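Local atomic coordinates of endoglucanase, glycoside hydrolase family 5 protein (Cytophaga hutchinsonii, PDB entry 5IHS), a protein that probably hydrolyses internal beta-1,4-glucosidic bonds of cellulose, as a family 5 endoglucanase with a TIM-barrel fold. Residues A[177-182]-A[191-196]; A[165-170]-A[208-213]. All coordinates share one frame; numbering follows the deposited sequence.

Contact 1: A[177-182]-A[191-196]; sequences GVITKI and IVVGTR
Ile-191 meets Ile-179 and Ile-182, one helical turn apart, and aliphatic packing makes up the whole of the contact. The end of the Ile-191 side chain does most of the touching. Its CD1 reaches toward Ile-182 tip to tip, lying 3.9 Å from Ile-182 CG2 and equally near to Ile-182 CD1, so that it meets both branches of that residue. Against Ile-179 the approach is oblique: the same Ile-191 CD1 comes to 4.0 Å from Ile-179 CG2, while Ile-191 CG2 lies 4.0 Å from Ile-179 CG1. With CG1 of Ile-191 turned anti to the carbonyl carbon (chi1 -57°) and the chain then extended, CD1 is carried up to the helix, which leaves CG2, anti to the backbone N, to meet CG1 of Ile-179. Further along the strand the contact thins, and Ile-179 CD1 approaches Val-193 CG2 at 4.3 Å.

The backbones keep their distance. The axes of helix 177-182 and strand 191-193 come no closer than 10.5 Å and run almost antiparallel, at 173°, as expected for the helix and following strand of a beta-alpha-beta crossover. Here the unit is strand 153-156, helix 167-185 and strand 191-193 of the barrel. Alternation along the strand turns Ile-191 and Val-193 toward the helix, whereas Val-192 reaches Thr-218 of the next strand. The layer continues beyond the two segments, with Ile-215 of strand 215-221 touching Ile-179, Ile-191 and Val-193, and Phe-140 of helix 133-147 against Ile-182.

All four touching residues are buried and wholly aliphatic, which implies that apolar packing and exclusion of water, without directional bonds between these segments, hold the helix against the barrel wall.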
ATOM      1  N   GLY A 177       9.614   6.062  16.491  1.00 10.44           N
ATOM      2  CA  GLY A 177       9.339   7.468  16.739  1.00 10.92           C
ATOM      3  C   GLY A 177       8.069   7.941  16.056  1.00 10.66           C
ATOM      4  O   GLY A 177       7.287   8.702  16.630  1.00 11.72           O
ATOM      5  N   VAL A 178       7.853   7.508  14.812  1.00  9.19           N
ATOM      6  CA  VAL A 178       6.642   7.891  14.088  1.00  8.64           C
ATOM      7  C   VAL A 178       5.408   7.214  14.685  1.00  8.76           C
ATOM      8  O   VAL A 178       4.349   7.836  14.826  1.00  9.03           O
ATOM      9  CB  VAL A 178       6.790   7.606  12.582  1.00  8.25           C
ATOM     10  CG1 VAL A 178       5.485   7.901  11.847  1.00  8.59           C
ATOM     11  CG2 VAL A 178       7.913   8.451  11.987  1.00  9.49           C
ATOM     12  N   ILE A 179       5.517   5.931  15.037  1.00  8.27           N
ATOM     13  CA  ILE A 179       4.392   5.225  15.651  1.00  8.41           C
ATOM     14  C   ILE A 179       3.926   5.944  16.914  1.00  9.39           C
ATOM     15  O   ILE A 179       2.723   6.116  17.140  1.00  9.24           O
ATOM     16  CB  ILE A 179       4.763   3.754  15.919  1.00  8.81           C
ATOM     17  CG1 ILE A 179       4.929   2.993  14.591  1.00  9.01           C
ATOM     18  CG2 ILE A 179       3.716   3.068  16.794  1.00  8.94           C
ATOM     19  CD1 ILE A 179       5.658   1.676  14.746  1.00  8.94           C
ATOM     20  N   THR A 180       4.863   6.340  17.777  1.00  9.94           N
ATOM     21  CA  THR A 180       4.475   7.044  18.995  1.00 10.94           C
ATOM     22  C   THR A 180       3.674   8.293  18.665  1.00 11.33           C
ATOM     23  O   THR A 180       2.669   8.589  19.319  1.00 12.48           O
ATOM     24  CB  THR A 180       5.720   7.385  19.811  1.00 12.40           C
ATOM     25  OG1 THR A 180       6.358   6.170  20.213  1.00 12.92           O
ATOM     26  CG2 THR A 180       5.359   8.192  21.051  1.00 14.48           C
ATOM     27  N   LYS A 181       4.104   9.043  17.653  1.00 11.11           N
ATOM     28  CA  LYS A 181       3.378  10.247  17.260  1.00 11.00           C
ATOM     29  C   LYS A 181       1.978   9.924  16.741  1.00 10.74           C
ATOM     30  O   LYS A 181       1.006  10.606  17.086  1.00 11.67           O
ATOM     31  CB  LYS A 181       4.186  11.037  16.238  1.00 12.22           C
ATOM     32  CG  LYS A 181       5.451  11.666  16.805  1.00 13.59           C
ATOM     33  CD  LYS A 181       5.147  12.890  17.665  1.00 16.76           C
ATOM     34  CE  LYS A 181       6.411  13.560  18.167  1.00 19.87           C
ATOM     35  NZ  LYS A 181       7.018  12.779  19.251  1.00 22.27           N
ATOM     36  N   ILE A 182       1.850   8.895  15.903  1.00 10.11           N
ATOM     37  CA  ILE A 182       0.533   8.508  15.403  1.00  9.62           C
ATOM     38  C   ILE A 182      -0.387   8.126  16.556  1.00  9.80           C
ATOM     39  O   ILE A 182      -1.563   8.516  16.596  1.00 10.50           O
ATOM     40  CB  ILE A 182       0.671   7.355  14.395  1.00  9.06           C
ATOM     41  CG1 ILE A 182       1.341   7.847  13.110  1.00  8.88           C
ATOM     42  CG2 ILE A 182      -0.693   6.759  14.077  1.00  9.41           C
ATOM     43  CD1 ILE A 182       1.732   6.729  12.162  1.00  8.16           C
ATOM     44  N   ILE A 191      -0.531   0.310  11.275  1.00  6.71           N
ATOM     45  CA  ILE A 191       0.667   0.970  10.783  1.00  6.45           C
ATOM     46  C   ILE A 191       1.561  -0.097  10.161  1.00  6.58           C
ATOM     47  O   ILE A 191       1.866  -1.106  10.810  1.00  7.24           O
ATOM     48  CB  ILE A 191       1.400   1.715  11.915  1.00  7.13           C
ATOM     49  CG1 ILE A 191       0.476   2.738  12.590  1.00  7.92           C
ATOM     50  CG2 ILE A 191       2.652   2.371  11.377  1.00  8.47           C
ATOM     51  CD1 ILE A 191       1.034   3.292  13.896  1.00  8.75           C
ATOM     52  N   VAL A 192       1.973   0.134   8.910  1.00  6.24           N
ATOM     53  CA  VAL A 192       2.790  -0.803   8.142  1.00  6.23           C
ATOM     54  C   VAL A 192       4.187  -0.208   8.019  1.00  5.93           C
ATOM     55  O   VAL A 192       4.334   0.958   7.629  1.00  6.24           O
ATOM     56  CB  VAL A 192       2.203  -1.072   6.743  1.00  6.96           C
ATOM     57  CG1 VAL A 192       2.987  -2.173   6.048  1.00  7.41           C
ATOM     58  CG2 VAL A 192       0.701  -1.400   6.802  1.00  7.85           C
ATOM     59  N   VAL A 193       5.209  -1.012   8.325  1.00  5.98           N
ATOM     60  CA  VAL A 193       6.593  -0.559   8.403  1.00  6.35           C
ATOM     61  C   VAL A 193       7.450  -1.265   7.355  1.00  6.06           C
ATOM     62  O   VAL A 193       7.508  -2.503   7.316  1.00  6.35           O
ATOM     63  CB  VAL A 193       7.173  -0.795   9.810  1.00  6.74           C
ATOM     64  CG1 VAL A 193       8.614  -0.286   9.877  1.00  7.37           C
ATOM     65  CG2 VAL A 193       6.306  -0.145  10.882  1.00  7.20           C
ATOM     66  N   GLY A 194       8.155  -0.459   6.547  1.00  6.22           N
ATOM     67  CA  GLY A 194       9.023  -0.982   5.514  1.00  6.22           C
ATOM     68  C   GLY A 194      10.234  -1.713   6.054  1.00  5.75           C
ATOM     69  O   GLY A 194      10.608  -1.592   7.218  1.00  6.65           O
ATOM     70  N   THR A 195      10.849  -2.497   5.165  1.00  6.34           N
ATOM     71  CA  THR A 195      11.946  -3.381   5.530  1.00  6.54           C
ATOM     72  C   THR A 195      13.141  -3.174   4.589  1.00  6.51           C
ATOM     73  O   THR A 195      13.051  -2.515   3.541  1.00  6.77           O
ATOM     74  CB  THR A 195      11.448  -4.851   5.611  1.00  7.47           C
ATOM     75  OG1 THR A 195      10.917  -5.279   4.352  1.00  8.23           O
ATOM     76  CG2 THR A 195      10.391  -5.018   6.719  1.00  7.71           C
ATOM     77  N   ARG A 196      14.296  -3.709   4.992  1.00  6.90           N
ATOM     78  CA  ARG A 196      15.525  -3.461   4.248  1.00  7.07           C
ATOM     79  C   ARG A 196      15.441  -4.034   2.829  1.00  6.91           C
ATOM     80  O   ARG A 196      14.719  -5.003   2.551  1.00  7.25           O
ATOM     81  CB  ARG A 196      16.728  -4.037   5.015  1.00  7.38           C
ATOM     82  CG  ARG A 196      18.094  -3.653   4.437  1.00  7.74           C
ATOM     83  CD  ARG A 196      19.223  -3.971   5.372  1.00  8.38           C
ATOM     84  NE  ARG A 196      19.517  -5.391   5.497  1.00  8.43           N
ATOM     85  CZ  ARG A 196      20.354  -6.066   4.717  1.00  9.08           C
ATOM     86  NH1 ARG A 196      20.964  -5.478   3.691  1.00  9.21           N
ATOM     87  NH2 ARG A 196      20.592  -7.349   4.967  1.00  9.83           N
TER

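Contact 2: A[165-170]-A[208-213]; sequences TSWNKD and NPITRQ
Trp-167 turns the N-H edge of its indole to the backbone carbonyl of Asn-208, and NE1 donates to Asn-208 O across 2.9 Å. The oxygen lies nearly in the ring plane, and the N-H...O angle of 158° makes the bond fairly straight. Seen from the acceptor, the donor stands above the carbonyl plane. CG of Trp-167 is anti to the backbone N (chi1 175°), which carries the indole from the first turn of helix 167-185 across to the loop. At the benzene end of the same indole, CH2 meets Ile-210 CD1 obliquely at 4.1 Å. A smaller side chain such as alanine at Trp-167 would probably leave Asn-208 O without this donor and strip Ile-210 CD1 of its aromatic neighbour.

The next residue adds a second bond. Asn-208 ND2 gives a hydrogen to Asn-168 OD1 over 2.7 Å. The two amides cross obliquely, their planes 66° apart, and ND2 stands above the carbonyl plane of Asn-168 while OD1 stays close to the plane of the Asn-208 amide. Asn-208 is gripped further by Lys-172, whose NZ bonds to its OD1 and also to the Pro-209 carbonyl.

The start of the helix is capped within the same segment: Ser-166 occupies the N-cap and its OG accepts from Lys-169 N at 3.0 Å; in turn Ser-166 N donates to Asp-170 OD2, also at 3.0 Å.

The segments thus join the start of helix 167-185 to the loop between helix 202-207 and strand 215-221, on the barrel's periphery. With Asn-208 bonded through both its main-chain oxygen and its side-chain amide, the chemistry implies a directional hold on that loop, backed by one apolar touch where Trp-167 and Ile-210 are buried.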
ATOM      1  N   THR A 165      20.089   0.227   4.399  1.00  8.35           N
ATOM      2  CA  THR A 165      19.373   0.809   5.533  1.00  8.68           C
ATOM      3  C   THR A 165      19.044  -0.280   6.555  1.00  8.64           C
ATOM      4  O   THR A 165      18.160  -1.109   6.328  1.00  9.27           O
ATOM      5  CB  THR A 165      18.102   1.502   5.040  1.00  9.74           C
ATOM      6  OG1 THR A 165      18.371   2.282   3.864  1.00 11.56           O
ATOM      7  CG2 THR A 165      17.524   2.389   6.123  1.00 10.10           C
ATOM      8  N   SER A 166      19.755  -0.277   7.683  1.00  9.69           N
ATOM      9  CA  SER A 166      19.641  -1.352   8.666  1.00 10.25           C
ATOM     10  C   SER A 166      18.296  -1.327   9.390  1.00  8.94           C
ATOM     11  O   SER A 166      17.825  -0.263   9.810  1.00  9.57           O
ATOM     12  CB  SER A 166      20.757  -1.185   9.706  1.00 12.66           C
ATOM     13  OG  SER A 166      20.494  -1.871  10.918  1.00 15.11           O
ATOM     14  N   TRP A 167      17.711  -2.515   9.589  1.00  8.41           N
ATOM     15  CA  TRP A 167      16.516  -2.635  10.420  1.00  8.37           C
ATOM     16  C   TRP A 167      16.793  -2.181  11.853  1.00  8.56           C
ATOM     17  O   TRP A 167      16.122  -1.286  12.385  1.00  8.85           O
ATOM     18  CB  TRP A 167      15.974  -4.075  10.394  1.00  8.24           C
ATOM     19  CG  TRP A 167      14.814  -4.238  11.331  1.00  8.34           C
ATOM     20  CD1 TRP A 167      14.831  -4.804  12.566  1.00  9.03           C
ATOM     21  CD2 TRP A 167      13.472  -3.762  11.128  1.00  7.85           C
ATOM     22  NE1 TRP A 167      13.590  -4.717  13.148  1.00  9.03           N
ATOM     23  CE2 TRP A 167      12.737  -4.082  12.285  1.00  7.91           C
ATOM     24  CE3 TRP A 167      12.817  -3.107  10.073  1.00  7.88           C
ATOM     25  CZ2 TRP A 167      11.387  -3.764  12.425  1.00  8.77           C
ATOM     26  CZ3 TRP A 167      11.468  -2.789  10.222  1.00  8.21           C
ATOM     27  CH2 TRP A 167      10.777  -3.114  11.383  1.00  8.44           C
ATOM     28  N   ASN A 168      17.785  -2.792  12.509  1.00  9.60           N
ATOM     29  CA  ASN A 168      17.980  -2.535  13.937  1.00 10.78           C
ATOM     30  C   ASN A 168      18.440  -1.106  14.212  1.00 11.74           C
ATOM     31  O   ASN A 168      18.053  -0.505  15.225  1.00 12.81           O
ATOM     32  CB  ASN A 168      19.001  -3.514  14.521  1.00 11.95           C
ATOM     33  CG  ASN A 168      18.460  -4.927  14.669  1.00 13.52           C
ATOM     34  OD1 ASN A 168      17.249  -5.160  14.702  1.00 14.29           O
ATOM     35  ND2 ASN A 168      19.371  -5.883  14.787  1.00 15.36           N
ATOM     36  N   LYS A 169      19.291  -0.551  13.351  1.00 12.21           N
ATOM     37  CA  LYS A 169      19.906   0.743  13.622  1.00 13.68           C
ATOM     38  C   LYS A 169      19.166   1.924  13.005  1.00 12.30           C
ATOM     39  O   LYS A 169      19.215   3.026  13.568  1.00 13.96           O
ATOM     40  CB  LYS A 169      21.349   0.750  13.121  1.00 17.05           C
ATOM     41  CG  LYS A 169      22.258  -0.194  13.877  1.00 21.93           C
ATOM     42  CD  LYS A 169      23.684  -0.120  13.345  1.00 26.11           C
ATOM     43  CE  LYS A 169      24.625  -1.031  14.120  1.00 29.14           C
ATOM     44  NZ  LYS A 169      24.749  -2.371  13.491  1.00 31.00           N
ATOM     45  N   ASP A 170      18.509   1.744  11.852  1.00 11.11           N
ATOM     46  CA  ASP A 170      17.904   2.854  11.110  1.00 10.89           C
ATOM     47  C   ASP A 170      16.386   2.755  11.045  1.00  9.70           C
ATOM     48  O   ASP A 170      15.691   3.698  11.449  1.00 10.62           O
ATOM     49  CB  ASP A 170      18.441   2.911   9.668  1.00 13.09           C
ATOM     50  CG  ASP A 170      19.910   3.143   9.592  1.00 16.45           C
ATOM     51  OD1 ASP A 170      20.394   4.029  10.316  1.00 18.02           O
ATOM     52  OD2 ASP A 170      20.569   2.442   8.785  1.00 17.26           O
ATOM     53  N   ASN A 208      13.339  -9.082  15.097  1.00 10.66           N
ATOM     54  CA  ASN A 208      13.352  -8.005  16.082  1.00 10.08           C
ATOM     55  C   ASN A 208      12.154  -7.109  15.833  1.00  8.79           C
ATOM     56  O   ASN A 208      12.295  -5.945  15.422  1.00  8.91           O
ATOM     57  CB  ASN A 208      14.652  -7.212  16.013  1.00 12.02           C
ATOM     58  CG  ASN A 208      14.721  -6.128  17.072  1.00 14.97           C
ATOM     59  OD1 ASN A 208      14.035  -6.186  18.104  1.00 16.95           O
ATOM     60  ND2 ASN A 208      15.542  -5.126  16.817  1.00 16.11           N
ATOM     61  N   PRO A 209      10.951  -7.619  16.085  1.00  8.73           N
ATOM     62  CA  PRO A 209       9.746  -6.874  15.727  1.00  8.46           C
ATOM     63  C   PRO A 209       9.501  -5.693  16.648  1.00  8.05           C
ATOM     64  O   PRO A 209      10.019  -5.590  17.764  1.00  8.69           O
ATOM     65  CB  PRO A 209       8.637  -7.920  15.873  1.00  9.72           C
ATOM     66  CG  PRO A 209       9.172  -8.878  16.903  1.00 10.97           C
ATOM     67  CD  PRO A 209      10.628  -8.969  16.585  1.00 10.27           C
ATOM     68  N   ILE A 210       8.681  -4.780  16.142  1.00  7.96           N
ATOM     69  CA  ILE A 210       8.153  -3.679  16.939  1.00  8.28           C
ATOM     70  C   ILE A 210       7.019  -4.248  17.784  1.00  8.37           C
ATOM     71  O   ILE A 210       5.971  -4.634  17.263  1.00 10.06           O
ATOM     72  CB  ILE A 210       7.670  -2.537  16.042  1.00  8.72           C
ATOM     73  CG1 ILE A 210       8.860  -1.950  15.278  1.00  9.19           C
ATOM     74  CG2 ILE A 210       6.995  -1.456  16.879  1.00 10.58           C
ATOM     75  CD1 ILE A 210       8.469  -1.066  14.108  1.00 10.48           C
ATOM     76  N   THR A 211       7.243  -4.325  19.088  1.00  8.87           N
ATOM     77  CA  THR A 211       6.332  -5.011  20.008  1.00 10.08           C
ATOM     78  C   THR A 211       5.270  -4.026  20.491  1.00 10.15           C
ATOM     79  O   THR A 211       5.202  -3.623  21.657  1.00 11.82           O
ATOM     80  CB  THR A 211       7.130  -5.659  21.137  1.00 12.96           C
ATOM     81  OG1 THR A 211       8.042  -4.705  21.682  1.00 14.69           O
ATOM     82  CG2 THR A 211       7.934  -6.858  20.606  1.00 13.61           C
ATOM     83  N   ARG A 212       4.439  -3.619  19.528  0.51  9.31           N
ATOM     84  CA  ARG A 212       3.356  -2.670  19.732  0.51  9.75           C
ATOM     85  C   ARG A 212       2.127  -3.181  18.987  0.51  9.91           C
ATOM     86  O   ARG A 212       2.228  -4.009  18.078  0.51  9.69           O
ATOM     87  CB  ARG A 212       3.748  -1.260  19.246  0.51 10.55           C
ATOM     88  CG  ARG A 212       5.017  -0.728  19.913  0.51 10.61           C
ATOM     89  CD  ARG A 212       5.406   0.662  19.441  0.51 11.26           C
ATOM     90  NE  ARG A 212       6.644   1.100  20.078  0.51 11.14           N
ATOM     91  CZ  ARG A 212       7.174   2.307  19.937  0.51 11.49           C
ATOM     92  NH1 ARG A 212       6.575   3.211  19.181  0.51 11.28           N
ATOM     93  NH2 ARG A 212       8.311   2.613  20.546  0.51 12.17           N
ATOM     94  N   GLN A 213       0.958  -2.680  19.380  1.00 11.79           N
ATOM     95  CA  GLN A 213      -0.293  -3.156  18.812  1.00 12.67           C
ATOM     96  C   GLN A 213      -0.462  -2.746  17.348  1.00 10.65           C
ATOM     97  O   GLN A 213      -0.158  -1.618  16.966  1.00 10.22           O
ATOM     98  CB  GLN A 213      -1.429  -2.561  19.639  1.00 17.76           C
ATOM     99  CG  GLN A 213      -2.812  -3.037  19.271  1.00 22.72           C
ATOM    100  CD  GLN A 213      -3.070  -4.471  19.699  1.00 27.38           C
ATOM    101  OE1 GLN A 213      -2.582  -4.916  20.744  1.00 29.69           O
ATOM    102  NE2 GLN A 213      -3.841  -5.201  18.891  1.00 29.13           N
TER

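How the contacts relate
Both contacts use helix 167-185, contact 2 at its first turn and contact 1 further along, and their centres lie about 9 Å apart. Contact 1 is core packing of branched aliphatic side chains between helix and barrel strand. Contact 2 sits farther out, its centre about 19 Å from the chain's centre against about 14 Å for contact 1; it is partly buried and relies mainly on hydrogen bonds to a loop, with one apolar touch. In sequence, both segments of contact 1 fall between those of contact 2. Val-193 connects them, touching Trp-167 and Ile-210 as well as Ile-179, while Arg-212 lies on Ile-179 and makes a weak hydrogen bond to Thr-180.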